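Local atomic coordinates of EAL domain protein (PDB entry 6IJ2), a protein that degrades the cyclic dinucleotides c-di-GMP and cGAMP as a standalone EAL-domain phosphodiesterase from Vibrio cholerae, here holding the product 5'-pGpG and calcium ions. Residues 127-132 against 146-151; 139-144 against 167-172; 196-201 against 223-228. The protein carries 1 engineered substitution. All blocks are in the same frame, centred on the assembly; numbering follows the deposited sequence.

Contact 1: residues 127-132 against 146-151. With CA (calcium ion), chain L; CA (calcium ion), chain J.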
loop_
_atom_site.group_PDB
_atom_site.type_symbol
_atom_site.label_atom_id
_atom_site.label_comp_id
_atom_site.label_asym_id
_atom_site.label_seq_id
_atom_site.Cartn_x
_atom_site.Cartn_y
_atom_site.Cartn_z
ATOM N N PHE A 127 -5.547 -0.267 19.742
ATOM C CA PHE A 127 -4.173 -0.404 19.276
ATOM C C PHE A 127 -4.118 -0.101 17.789
ATOM O O PHE A 127 -4.900 -0.654 17.012
ATOM C CB PHE A 127 -3.625 -1.800 19.571
ATOM C CG PHE A 127 -3.164 -1.964 20.993
ATOM C CD1 PHE A 127 -1.940 -1.446 21.389
ATOM C CD2 PHE A 127 -3.960 -2.593 21.941
ATOM C CE1 PHE A 127 -1.520 -1.564 22.698
ATOM C CE2 PHE A 127 -3.534 -2.724 23.250
ATOM C CZ PHE A 127 -2.327 -2.205 23.631
ATOM N N GLU A 128 -3.202 0.782 17.405
ATOM C CA GLU A 128 -3.006 1.154 16.006
ATOM C C GLU A 128 -1.837 0.374 15.430
ATOM O O GLU A 128 -0.738 0.382 15.996
ATOM C CB GLU A 128 -2.759 2.657 15.868
ATOM C CG GLU A 128 -3.816 3.479 16.577
ATOM C CD GLU A 128 -3.675 4.961 16.333
ATOM O OE1 GLU A 128 -4.530 5.715 16.832
ATOM O OE2 GLU A 128 -2.715 5.371 15.638
ATOM N N PHE A 129 -2.074 -0.280 14.297
ATOM C CA PHE A 129 -1.141 -1.252 13.743
ATOM C C PHE A 129 -0.456 -0.665 12.514
ATOM O O PHE A 129 -1.128 -0.229 11.571
ATOM C CB PHE A 129 -1.864 -2.556 13.395
ATOM C CG PHE A 129 -2.185 -3.406 14.597
ATOM C CD1 PHE A 129 -3.336 -3.174 15.331
ATOM C CD2 PHE A 129 -1.347 -4.440 14.980
ATOM C CE1 PHE A 129 -3.647 -3.946 16.440
ATOM C CE2 PHE A 129 -1.647 -5.220 16.091
ATOM C CZ PHE A 129 -2.800 -4.971 16.823
ATOM N N THR A 130 0.873 -0.636 12.553
ATOM C CA THR A 130 1.725 -0.286 11.429
ATOM C C THR A 130 2.630 -1.471 11.130
ATOM O O THR A 130 3.176 -2.093 12.048
ATOM C CB THR A 130 2.595 0.950 11.726
ATOM O OG1 THR A 130 1.767 2.072 12.057
ATOM C CG2 THR A 130 3.446 1.304 10.510
ATOM N N GLU A 131 2.784 -1.779 9.848
ATOM C CA GLU A 131 3.638 -2.882 9.431
ATOM C C GLU A 131 5.112 -2.518 9.585
ATOM O O GLU A 131 5.509 -1.363 9.418
ATOM C CB GLU A 131 3.339 -3.250 7.979
ATOM C CG GLU A 131 1.855 -3.391 7.660
ATOM C CD GLU A 131 1.224 -2.095 7.146
ATOM O OE1 GLU A 131 1.419 -1.037 7.783
ATOM O OE2 GLU A 131 0.535 -2.136 6.098
ATOM N N ALA A 132 5.927 -3.527 9.906
ATOM C CA ALA A 132 7.362 -3.310 10.032
ATOM C C ALA A 132 8.068 -3.388 8.688
ATOM O O ALA A 132 9.081 -2.709 8.484
ATOM C CB ALA A 132 7.965 -4.334 10.992
ATOM N N GLU A 146 -6.363 -10.321 15.526
ATOM C CA GLU A 146 -7.516 -11.113 15.940
ATOM C C GLU A 146 -7.413 -11.539 17.402
ATOM O O GLU A 146 -8.439 -11.648 18.086
ATOM C CB GLU A 146 -7.680 -12.313 15.005
ATOM C CG GLU A 146 -8.087 -11.874 13.597
ATOM C CD GLU A 146 -8.335 -13.024 12.632
ATOM O OE1 GLU A 146 -8.828 -12.754 11.514
ATOM O OE2 GLU A 146 -8.041 -14.187 12.982
ATOM N N TYR A 147 -6.194 -11.762 17.905
ATOM C CA TYR A 147 -6.030 -12.060 19.324
ATOM C C TYR A 147 -6.418 -10.863 20.183
ATOM O O TYR A 147 -7.104 -11.015 21.201
ATOM C CB TYR A 147 -4.591 -12.481 19.619
ATOM C CG TYR A 147 -4.317 -12.698 21.089
ATOM C CD1 TYR A 147 -4.942 -13.723 21.786
ATOM C CD2 TYR A 147 -3.428 -11.884 21.780
ATOM C CE1 TYR A 147 -4.695 -13.928 23.131
ATOM C CE2 TYR A 147 -3.167 -12.086 23.128
ATOM C CZ TYR A 147 -3.807 -13.107 23.795
ATOM O OH TYR A 147 -3.565 -13.313 25.133
ATOM N N TYR A 148 -5.988 -9.664 19.785
ATOM C CA TYR A 148 -6.337 -8.470 20.545
ATOM C C TYR A 148 -7.840 -8.226 20.526
ATOM O O TYR A 148 -8.429 -7.862 21.554
ATOM C CB TYR A 148 -5.580 -7.260 19.998
ATOM C CG TYR A 148 -4.153 -7.169 20.490
ATOM C CD1 TYR A 148 -3.436 -8.311 20.817
ATOM C CD2 TYR A 148 -3.534 -5.939 20.656
ATOM C CE1 TYR A 148 -2.131 -8.231 21.273
ATOM C CE2 TYR A 148 -2.234 -5.849 21.119
ATOM C CZ TYR A 148 -1.535 -6.998 21.424
ATOM O OH TYR A 148 -0.240 -6.911 21.885
ATOM N N LYS A 149 -8.475 -8.422 19.366
ATOM C CA LYS A 149 -9.932 -8.349 19.290
ATOM C C LYS A 149 -10.581 -9.322 20.267
ATOM O O LYS A 149 -11.553 -8.972 20.948
ATOM C CB LYS A 149 -10.405 -8.634 17.864
ATOM C CG LYS A 149 -10.052 -7.560 16.853
ATOM C CD LYS A 149 -10.692 -7.860 15.506
ATOM C CE LYS A 149 -11.156 -6.590 14.829
ATOM N NZ LYS A 149 -12.243 -6.866 13.846
ATOM N N SER A 150 -10.041 -10.544 20.364
ATOM C CA SER A 150 -10.627 -11.552 21.243
ATOM C C SER A 150 -10.503 -11.164 22.711
ATOM O O SER A 150 -11.367 -11.525 23.520
ATOM C CB SER A 150 -9.972 -12.913 20.996
ATOM O OG SER A 150 -8.631 -12.942 21.456
ATOM N N LEU A 151 -9.446 -10.440 23.076
ATOM C CA LEU A 151 -9.305 -9.983 24.449
ATOM C C LEU A 151 -10.185 -8.782 24.768
ATOM O O LEU A 151 -10.317 -8.435 25.946
ATOM C CB LEU A 151 -7.848 -9.632 24.746
ATOM C CG LEU A 151 -6.845 -10.781 24.701
ATOM C CD1 LEU A 151 -5.493 -10.315 25.205
ATOM C CD2 LEU A 151 -7.342 -11.962 25.511
HETATM CA CA CA L . 2.349 4.777 11.774
HETATM CA CA CA J . -0.809 6.359 14.887
HETATM O O HOH W 1 -1.950 8.225 14.116
HETATM O O HOH W 2 4.288 4.536 13.151
#

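Contact 2: residues 139-144 against 167-172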
loop_
_atom_site.group_PDB
_atom_site.type_symbol
_atom_site.label_atom_id
_atom_site.label_comp_id
_atom_site.label_asym_id
_atom_site.label_seq_id
_atom_site.Cartn_x
_atom_site.Cartn_y
_atom_site.Cartn_z
ATOM N N ASN A 139 -0.448 -13.681 7.747
ATOM C CA ASN A 139 -0.930 -14.408 8.917
ATOM C C ASN A 139 -0.310 -13.899 10.214
ATOM O O ASN A 139 -0.950 -13.966 11.267
ATOM C CB ASN A 139 -0.657 -15.904 8.765
ATOM C CG ASN A 139 -1.764 -16.623 8.022
ATOM O OD1 ASN A 139 -2.856 -16.084 7.839
ATOM N ND2 ASN A 139 -1.493 -17.855 7.601
ATOM N N HIS A 140 0.925 -13.398 10.167
ATOM C CA HIS A 140 1.579 -12.957 11.394
ATOM C C HIS A 140 0.877 -11.737 11.982
ATOM O O HIS A 140 0.504 -11.728 13.160
ATOM C CB HIS A 140 3.054 -12.660 11.126
ATOM C CG HIS A 140 3.858 -12.434 12.367
ATOM N ND1 HIS A 140 3.788 -11.265 13.097
ATOM C CD2 HIS A 140 4.744 -13.228 13.012
ATOM C CE1 HIS A 140 4.598 -11.351 14.137
ATOM N NE2 HIS A 140 5.191 -12.531 14.108
ATOM N N ILE A 141 0.682 -10.698 11.172
ATOM C CA ILE A 141 0.018 -9.501 11.673
ATOM C C ILE A 141 -1.468 -9.767 11.902
ATOM O O ILE A 141 -2.073 -9.201 12.822
ATOM C CB ILE A 141 0.266 -8.328 10.705
ATOM C CG1 ILE A 141 -0.294 -7.024 11.269
ATOM C CG2 ILE A 141 -0.304 -8.625 9.324
ATOM C CD1 ILE A 141 0.762 -5.959 11.454
ATOM N N LYS A 142 -2.070 -10.649 11.099
ATOM C CA LYS A 142 -3.475 -11.002 11.285
ATOM C C LYS A 142 -3.694 -11.724 12.611
ATOM O O LYS A 142 -4.697 -11.491 13.295
ATOM C CB LYS A 142 -3.946 -11.862 10.111
ATOM C CG LYS A 142 -5.350 -12.433 10.232
ATOM C CD LYS A 142 -5.680 -13.265 8.995
ATOM C CE LYS A 142 -6.916 -14.131 9.204
ATOM N NZ LYS A 142 -8.163 -13.319 9.333
ATOM N N ARG A 143 -2.759 -12.609 12.980
ATOM C CA ARG A 143 -2.828 -13.331 14.247
ATOM C C ARG A 143 -2.913 -12.374 15.428
ATOM O O ARG A 143 -3.694 -12.596 16.365
ATOM C CB ARG A 143 -1.598 -14.233 14.386
ATOM C CG ARG A 143 -1.890 -15.696 14.639
ATOM C CD ARG A 143 -0.629 -16.541 14.469
ATOM N NE ARG A 143 -0.082 -16.427 13.118
ATOM C CZ ARG A 143 0.947 -17.133 12.657
ATOM N NH1 ARG A 143 1.553 -18.017 13.439
ATOM N NH2 ARG A 143 1.370 -16.958 11.411
ATOM N N ILE A 144 -2.100 -11.315 15.409
ATOM C CA ILE A 144 -2.035 -10.385 16.533
ATOM C C ILE A 144 -3.326 -9.583 16.638
ATOM O O ILE A 144 -3.882 -9.406 17.731
ATOM C CB ILE A 144 -0.814 -9.461 16.380
ATOM C CG1 ILE A 144 0.471 -10.282 16.273
ATOM C CG2 ILE A 144 -0.745 -8.472 17.531
ATOM C CD1 ILE A 144 1.652 -9.497 15.732
ATOM N N LEU A 167 -4.446 -2.174 1.517
ATOM C CA LEU A 167 -5.398 -3.106 0.920
ATOM C C LEU A 167 -4.936 -4.540 1.093
ATOM O O LEU A 167 -5.767 -5.444 1.237
ATOM C CB LEU A 167 -5.623 -2.786 -0.563
ATOM C CG LEU A 167 -6.461 -1.520 -0.787
ATOM C CD1 LEU A 167 -6.630 -1.248 -2.287
ATOM C CD2 LEU A 167 -7.830 -1.614 -0.082
ATOM N N ASN A 168 -3.620 -4.760 1.089
ATOM C CA ASN A 168 -3.068 -6.084 1.351
ATOM C C ASN A 168 -3.541 -6.610 2.704
ATOM O O ASN A 168 -3.811 -7.806 2.865
ATOM C CB ASN A 168 -1.542 -5.996 1.297
ATOM C CG ASN A 168 -0.859 -7.346 1.349
ATOM O OD1 ASN A 168 -1.402 -8.359 0.916
ATOM N ND2 ASN A 168 0.361 -7.359 1.872
ATOM N N LEU A 169 -3.643 -5.731 3.687
ATOM C CA LEU A 169 -4.110 -6.154 5.005
ATOM C C LEU A 169 -5.611 -6.410 4.996
ATOM O O LEU A 169 -6.070 -7.488 5.399
ATOM C CB LEU A 169 -3.743 -5.093 6.032
ATOM C CG LEU A 169 -2.238 -4.842 6.172
ATOM C CD1 LEU A 169 -1.961 -3.805 7.249
ATOM C CD2 LEU A 169 -1.522 -6.142 6.487
ATOM N N LEU A 170 -6.389 -5.433 4.512
ATOM C CA LEU A 170 -7.850 -5.498 4.567
ATOM C C LEU A 170 -8.418 -6.700 3.831
ATOM O O LEU A 170 -9.547 -7.111 4.127
ATOM C CB LEU A 170 -8.460 -4.235 3.967
ATOM C CG LEU A 170 -8.237 -2.969 4.767
ATOM C CD1 LEU A 170 -8.889 -1.799 4.065
ATOM C CD2 LEU A 170 -8.849 -3.187 6.130
ATOM N N ALA A 171 -7.683 -7.248 2.862
ATOM C CA ALA A 171 -8.168 -8.418 2.134
ATOM C C ALA A 171 -8.289 -9.634 3.041
ATOM O O ALA A 171 -9.133 -10.505 2.804
ATOM C CB ALA A 171 -7.248 -8.730 0.945
ATOM N N ASP A 172 -7.477 -9.709 4.094
ATOM C CA ASP A 172 -7.438 -10.909 4.915
ATOM C C ASP A 172 -7.935 -10.718 6.344
ATOM O O ASP A 172 -8.233 -11.716 7.005
ATOM C CB ASP A 172 -6.013 -11.481 4.939
ATOM C CG ASP A 172 -5.628 -12.135 3.618
ATOM O OD1 ASP A 172 -6.454 -12.904 3.080
ATOM O OD2 ASP A 172 -4.514 -11.878 3.112
#

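Contact 3: residues 196-201 against 223-228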
loop_
_atom_site.group_PDB
_atom_site.type_symbol
_atom_site.label_atom_id
_atom_site.label_comp_id
_atom_site.label_asym_id
_atom_site.label_seq_id
_atom_site.Cartn_x
_atom_site.Cartn_y
_atom_site.Cartn_z
ATOM N N SER A 196 -11.818 11.149 -5.626
ATOM C CA SER A 196 -12.277 9.852 -6.111
ATOM C C SER A 196 -11.698 8.716 -5.286
ATOM O O SER A 196 -12.381 7.715 -5.046
ATOM C CB SER A 196 -11.922 9.659 -7.592
ATOM O OG SER A 196 -12.711 10.520 -8.401
ATOM N N ILE A 197 -10.432 8.838 -4.860
ATOM C CA ILE A 197 -9.847 7.813 -3.990
ATOM C C ILE A 197 -10.655 7.688 -2.707
ATOM O O ILE A 197 -11.003 6.584 -2.271
ATOM C CB ILE A 197 -8.369 8.125 -3.687
ATOM C CG1 ILE A 197 -7.516 7.983 -4.941
ATOM C CG2 ILE A 197 -7.828 7.178 -2.607
ATOM C CD1 ILE A 197 -6.045 8.320 -4.705
ATOM N N MET A 198 -10.968 8.822 -2.075
ATOM C CA MET A 198 -11.683 8.757 -0.806
ATOM C C MET A 198 -13.125 8.312 -0.994
ATOM O O MET A 198 -13.649 7.553 -0.169
ATOM C CB MET A 198 -11.617 10.105 -0.089
ATOM C CG MET A 198 -12.346 10.155 1.265
ATOM S SD MET A 198 -11.470 9.299 2.617
ATOM C CE MET A 198 -9.843 9.176 1.955
ATOM N N LYS A 199 -13.794 8.765 -2.061
ATOM C CA LYS A 199 -15.178 8.339 -2.249
ATOM C C LYS A 199 -15.259 6.828 -2.388
ATOM O O LYS A 199 -16.126 6.182 -1.788
ATOM C CB LYS A 199 -15.798 9.009 -3.478
ATOM C CG LYS A 199 -17.211 8.491 -3.800
ATOM C CD LYS A 199 -17.658 8.851 -5.210
ATOM C CE LYS A 199 -19.047 8.292 -5.505
ATOM N NZ LYS A 199 -19.484 8.597 -6.895
ATOM N N ASN A 200 -14.344 6.242 -3.149
ATOM C CA ASN A 200 -14.400 4.808 -3.376
ATOM C C ASN A 200 -13.869 4.020 -2.182
ATOM O O ASN A 200 -14.399 2.946 -1.881
ATOM C CB ASN A 200 -13.655 4.478 -4.673
ATOM C CG ASN A 200 -14.414 4.970 -5.887
ATOM O OD1 ASN A 200 -15.492 4.460 -6.199
ATOM N ND2 ASN A 200 -13.877 5.983 -6.560
ATOM N N CYS A 201 -12.872 4.545 -1.463
ATOM C CA CYS A 201 -12.415 3.869 -0.252
ATOM C C CYS A 201 -13.479 3.894 0.850
ATOM O O CYS A 201 -13.620 2.921 1.593
ATOM C CB CYS A 201 -11.126 4.498 0.268
ATOM S SG CYS A 201 -9.687 4.079 -0.747
ATOM N N PHE A 223 -11.797 19.542 6.440
ATOM C CA PHE A 223 -12.793 19.001 7.365
ATOM C C PHE A 223 -14.173 18.985 6.728
ATOM O O PHE A 223 -14.895 17.981 6.807
ATOM C CB PHE A 223 -12.803 19.827 8.659
ATOM C CG PHE A 223 -14.165 19.958 9.303
ATOM C CD1 PHE A 223 -14.637 18.975 10.154
ATOM C CD2 PHE A 223 -14.958 21.074 9.078
ATOM C CE1 PHE A 223 -15.883 19.102 10.769
ATOM C CE2 PHE A 223 -16.196 21.202 9.682
ATOM C CZ PHE A 223 -16.660 20.211 10.522
ATOM N N ALA A 224 -14.546 20.083 6.063
ATOM C CA ALA A 224 -15.913 20.195 5.564
ATOM C C ALA A 224 -16.151 19.234 4.408
ATOM O O ALA A 224 -17.245 18.661 4.280
ATOM C CB ALA A 224 -16.209 21.634 5.132
ATOM N N TRP A 225 -15.146 19.058 3.548
ATOM C CA TRP A 225 -15.277 18.087 2.472
ATOM C C TRP A 225 -15.423 16.682 3.043
ATOM O O TRP A 225 -16.311 15.920 2.637
ATOM C CB TRP A 225 -14.075 18.183 1.511
ATOM C CG TRP A 225 -14.353 17.437 0.270
ATOM C CD1 TRP A 225 -14.856 17.947 -0.907
ATOM C CD2 TRP A 225 -14.210 16.032 0.066
ATOM N NE1 TRP A 225 -15.042 16.948 -1.801
ATOM C CE2 TRP A 225 -14.648 15.760 -1.243
ATOM C CE3 TRP A 225 -13.754 14.973 0.862
ATOM C CZ2 TRP A 225 -14.642 14.474 -1.784
ATOM C CZ3 TRP A 225 -13.751 13.692 0.324
ATOM C CH2 TRP A 225 -14.191 13.456 -0.985
ATOM N N LEU A 226 -14.569 16.334 4.014
ATOM C CA LEU A 226 -14.588 14.989 4.587
ATOM C C LEU A 226 -15.893 14.720 5.329
ATOM O O LEU A 226 -16.444 13.615 5.249
ATOM C CB LEU A 226 -13.391 14.817 5.525
ATOM C CG LEU A 226 -12.051 14.809 4.785
ATOM C CD1 LEU A 226 -10.938 15.068 5.786
ATOM C CD2 LEU A 226 -11.876 13.475 4.076
ATOM N N LYS A 227 -16.420 15.733 6.007
ATOM C CA LYS A 227 -17.687 15.558 6.721
ATOM C C LYS A 227 -18.817 15.296 5.737
ATOM O O LYS A 227 -19.677 14.436 5.973
ATOM C CB LYS A 227 -17.994 16.786 7.571
ATOM C CG LYS A 227 -19.246 16.631 8.458
ATOM C CD LYS A 227 -19.425 17.840 9.368
ATOM C CE LYS A 227 -20.743 17.784 10.141
ATOM N NZ LYS A 227 -21.886 18.151 9.248
ATOM N N ALA A 228 -18.831 16.031 4.623
ATOM C CA ALA A 228 -19.874 15.813 3.628
ATOM C C ALA A 228 -19.748 14.435 2.994
ATOM O O ALA A 228 -20.763 13.800 2.674
ATOM C CB ALA A 228 -19.811 16.898 2.553
#

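Contact 1: residues 127-132 against 146-151
One face of the Phe-127 ring receives the edge of Tyr-148, whose CE2 stands 3.8 Å above the phenyl plane and is displaced toward its rim. The two rings form a T-shaped (edge-to-face) pair, with centroids 5.2 Å apart and planes at 67°. The closest carbons are Phe-127 CD2 and Tyr-148 CD2, separated by 3.6 Å. Tyr-148 also reaches Phe-129: its CD2 lies 4.0 Å from Phe-129 CZ, near the plane of that phenyl ring and so at its edge. The same side of the phenol thus serves two phenylalanines that lie two residues apart on strand 125-129 and are both directed at helix 139-151. In Tyr-148, CG is anti to the carbonyl carbon (chi1 -80°), which carries the ring off the helix and across to the strand. Its hydroxyl bonds to Arg-76, so a polar tip is satisfied within an otherwise apolar contact, and Phe-153, just before strand 154-160, adds a second edge-to-face partner for Phe-127.

Between the two phenylalanines, Glu-128 belongs to the other side of the strand. Its extended chain takes OE2 to 2.3 Å from a calcium ion, which also binds Glu-45, Asn-95, Asp-158 and a phosphate of the bound RNA. The second carboxylate oxygen, OE1, is held by Lys-179 and Ser-93, which should fix the rotation of the group, while Thr-130 OG1 lies 2.8 Å from another calcium ion, shared with Asp-159. Strand and helix belong to a beta-alpha-beta unit with strand 154-160, and this division of the strand and the residue just after it between helix packing and metal binding is characteristic of the TIM-barrel-like EAL domain and its active site.

Contact 2: residues 139-144 against 167-172
Lys-142 and Asp-172 mark the nearest approach of the two backbones, with CA atoms 7.5 Å apart. Residues 139-144 form the first turns of helix 139-151, whereas 167-172 run from the short helix 166-170 into the residues that follow it. That gap is bridged by the lysine side chain, whose NZ donates a 2.8 Å hydrogen bond to the main-chain O of Asp-172. The C=O...N angle is 153°, and the donor is tilted 19° from the carbonyl plane. Lys-142 leaves its helix with CG anti to the backbone N, stays extended to CE and bends only at chi4 (68°), turning the ammonium onto the carbonyl. NZ also forms a salt bridge with Glu-146, one turn along the same helix.

In this EAL domain, the contact joins the helix after strand 125-129 to the short helix after strand 154-160, neighbouring helical elements on the outside of the barrel-like fold. The carboxylate of Asp-172 serves the assembly instead: OD1 makes a salt bridge with Arg-194 of the second subunit, while its backbone holds the lysine.

Deeper in the interface the contact is apolar. Ile-141 CG2 and Leu-169 CD2 meet at 4.0 Å, the two side chains crossing at about a right angle. Leu-169 also packs against Ile-157 of strand 154-160, which places it between helix 139-151 and the sheet. On the Asn-139 carbonyl, Arg-143 N and NE converge from opposite faces; NE is 3.2 Å from Asn-139 O, well above the carbonyl plane.

Contact 3: residues 196-201 against 223-228
Met-198 sets its CG against the rim of the Trp-225 indole, 3.9 Å from CZ3 and close to the ring plane, so the methionine meets an edge of the aromatic system and not its face. This is helix-to-helix packing between two successive outer helices of the barrel-like EAL domain: helix 192-207, which precedes strand 211-214, and helix 220-229, which follows that strand. The two backbones remain well separated, Met-198 and Leu-226 having CA atoms 8.7 Å apart, and long side chains fill the interval.

In Trp-225, chi1 (-167°) sends the indole toward helix 192-207, and chi2 (95°) turns its six-membered ring to the contact. The indole and the methionine run antiparallel alongside one another, and Met-198 CB adds a looser touch on the same CZ3 atom. Beside the indole, on the same side of Met-198 CG, CD2 of Leu-226 lies 4.4 Å from CG, a more distant apolar contact. Ile-188, in the loop leading to helix 192-207, touches both Met-198 and Trp-225 and closes this small apolar patch. Leu-226 continues it inward to Val-217 and to Met-234 of strand 233-244.

Other residues of 196-201 look to the dimer. Ile-197 packs on Ala-171 of the second subunit and Cys-201 on its Leu-167, while Asn-200 ND2 bonds to Asp-207 of that subunit. The same amide nitrogen donates to its own helix, lying 2.7 Å from Ser-196 O with an N-H...O angle of 137°; Asn-200 N reaches that oxygen from the opposite face of the carbonyl.

From the N terminus, strand 125-129 leads into helix 139-151, and contact 1 closes that short connection by laying the helix against the strand that has just ended. Contact 2 starts within this loop, at the beginning of the same helix, and ends beyond strand 154-160, so the two contacts cross along the chain. They touch in space: Phe-129 packs on Ile-144, and Glu-131 on Leu-169. Contact 3 follows in series, closing the loop from helix 192-207 through strand 211-214 to helix 220-229. Its centre lies about 25 Å from that of contact 2, yet both include residues that meet the second subunit.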